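Local coordinates for protein Abbfa_003403 (Acinetobacter baumannii, PDB 4ZXH) that is a four-domain nonribosomal peptide synthetase whose condensation, adenylation, carrier and thioesterase domains probably assemble and release a peptide product by a phosphopantetheine-tethered route, at residues 376-381 against 409-414. Numbering follows the deposited sequence.
With K (potassium ion), chain D.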
# COMPACT_ATOMS: atom_id res chain seq x y z
N ILE A 376 -29.48 -19.43 4.89
CA ILE A 376 -30.80 -18.80 4.91
C ILE A 376 -31.69 -19.45 5.96
O ILE A 376 -31.51 -20.64 6.31
CB ILE A 376 -31.51 -18.91 3.56
CG1 ILE A 376 -31.79 -20.38 3.25
CG2 ILE A 376 -30.67 -18.31 2.47
CD1 ILE A 376 -32.84 -20.55 2.25
N GLN A 377 -32.66 -18.69 6.46
CA GLN A 377 -33.65 -19.25 7.37
C GLN A 377 -34.53 -20.24 6.64
O GLN A 377 -34.93 -20.02 5.50
CB GLN A 377 -34.50 -18.17 8.02
CG GLN A 377 -35.45 -18.71 9.09
CD GLN A 377 -34.83 -18.69 10.45
OE1 GLN A 377 -34.63 -19.73 11.06
NE2 GLN A 377 -34.55 -17.50 10.96
N THR A 378 -34.86 -21.32 7.35
CA THR A 378 -35.76 -22.35 6.88
C THR A 378 -36.58 -22.83 8.06
O THR A 378 -36.05 -22.97 9.16
CB THR A 378 -34.99 -23.53 6.27
OG1 THR A 378 -34.44 -23.14 5.01
CG2 THR A 378 -35.88 -24.71 6.07
N PRO A 379 -37.88 -23.09 7.85
CA PRO A 379 -38.75 -23.61 8.92
C PRO A 379 -38.49 -25.08 9.30
O PRO A 379 -39.17 -25.58 10.22
CB PRO A 379 -40.15 -23.44 8.32
CG PRO A 379 -39.93 -23.49 6.84
CD PRO A 379 -38.64 -22.77 6.63
N ALA A 380 -37.55 -25.76 8.62
CA ALA A 380 -37.18 -27.15 8.93
C ALA A 380 -36.49 -27.30 10.27
O ALA A 380 -35.74 -26.42 10.70
CB ALA A 380 -36.29 -27.72 7.85
N THR A 381 -36.76 -28.44 10.90
CA THR A 381 -36.31 -28.76 12.25
C THR A 381 -35.87 -30.21 12.37
O THR A 381 -36.18 -31.07 11.54
CB THR A 381 -37.42 -28.53 13.30
OG1 THR A 381 -38.57 -29.31 12.95
CG2 THR A 381 -37.79 -27.05 13.40
N GLY A 409 -24.84 -25.11 -1.77
CA GLY A 409 -26.17 -25.41 -1.28
C GLY A 409 -27.27 -25.14 -2.29
O GLY A 409 -27.07 -24.41 -3.27
N GLU A 410 -28.45 -25.71 -2.03
CA GLU A 410 -29.60 -25.62 -2.92
C GLU A 410 -30.86 -25.54 -2.08
O GLU A 410 -30.91 -26.13 -1.00
CB GLU A 410 -29.62 -26.82 -3.87
CG GLU A 410 -30.75 -26.86 -4.89
CD GLU A 410 -31.96 -27.65 -4.41
OE1 GLU A 410 -31.85 -28.35 -3.39
OE2 GLU A 410 -33.03 -27.57 -5.06
N TYR A 411 -31.88 -24.82 -2.54
CA TYR A 411 -33.15 -24.75 -1.80
C TYR A 411 -34.31 -24.40 -2.72
O TYR A 411 -34.33 -23.34 -3.36
CB TYR A 411 -33.06 -23.74 -0.65
CG TYR A 411 -34.31 -23.67 0.21
CD1 TYR A 411 -34.70 -24.74 1.00
CD2 TYR A 411 -35.10 -22.53 0.24
CE1 TYR A 411 -35.85 -24.68 1.79
CE2 TYR A 411 -36.24 -22.45 1.02
CZ TYR A 411 -36.62 -23.53 1.79
OH TYR A 411 -37.77 -23.44 2.56
N GLN A 412 -35.28 -25.32 -2.77
CA GLN A 412 -36.48 -25.16 -3.59
C GLN A 412 -36.14 -24.90 -5.07
O GLN A 412 -36.86 -24.17 -5.78
CB GLN A 412 -37.36 -24.06 -3.02
CG GLN A 412 -38.09 -24.49 -1.74
CD GLN A 412 -39.13 -23.48 -1.25
OE1 GLN A 412 -39.14 -22.30 -1.65
NE2 GLN A 412 -40.03 -23.94 -0.38
N GLY A 413 -35.07 -25.54 -5.54
CA GLY A 413 -34.69 -25.48 -6.93
C GLY A 413 -33.54 -24.54 -7.22
O GLY A 413 -32.82 -24.73 -8.20
N GLU A 414 -33.36 -23.55 -6.34
CA GLU A 414 -32.43 -22.44 -6.54
C GLU A 414 -31.08 -22.68 -5.86
O GLU A 414 -31.03 -23.02 -4.67
CB GLU A 414 -33.04 -21.14 -6.00
CG GLU A 414 -34.34 -20.72 -6.68
CD GLU A 414 -34.97 -19.44 -6.10
OE1 GLU A 414 -34.64 -19.03 -4.96
OE2 GLU A 414 -35.84 -18.87 -6.81
K K D . -30.25 -22.54 7.85
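Ile376 and Tyr411 meet where a potassium-binding loop of the condensation domain packs against the beta hairpin of strands 403-411 and 414-422, at its type I' turn from Tyr411 to Glu414. Ile376 takes part through both backbone and side chain. Its carbonyl O lies 2.8 Å from the potassium ion, whose site is completed by the carbonyl O atoms of Glu371, Leu372 and Leu374 and by Ser391 OG. Its side chain heads for the hairpin: with chi1 at 65°, CG1 sits between the backbone N and the carbonyl carbon, and Ile376 CD1 comes within 3.6 Å of Tyr411 CD2, meeting the ring obliquely. Farther along, Thr378 sets its OG1 over one face of that ring, toward the rim, 3.8 Å from Tyr411 CE1; the same hydroxyl makes a weak hydrogen bond to Gln377 O. Pro379 reaches the phenol end, CD standing 4.2 Å from Tyr411 OH. With CG anti to the backbone N (chi1 -177°), the Tyr411 ring extends toward the loop and meets all three residues, and Gln412 CG lies over the centre of the opposite ring face. Paired backbone hydrogen bonds between Tyr411 and Glu414 close the turn, and Gly413 N also donates to Glu410 OE2 at 2.9 Å, a bent bond (136°) from above the carboxylate plane.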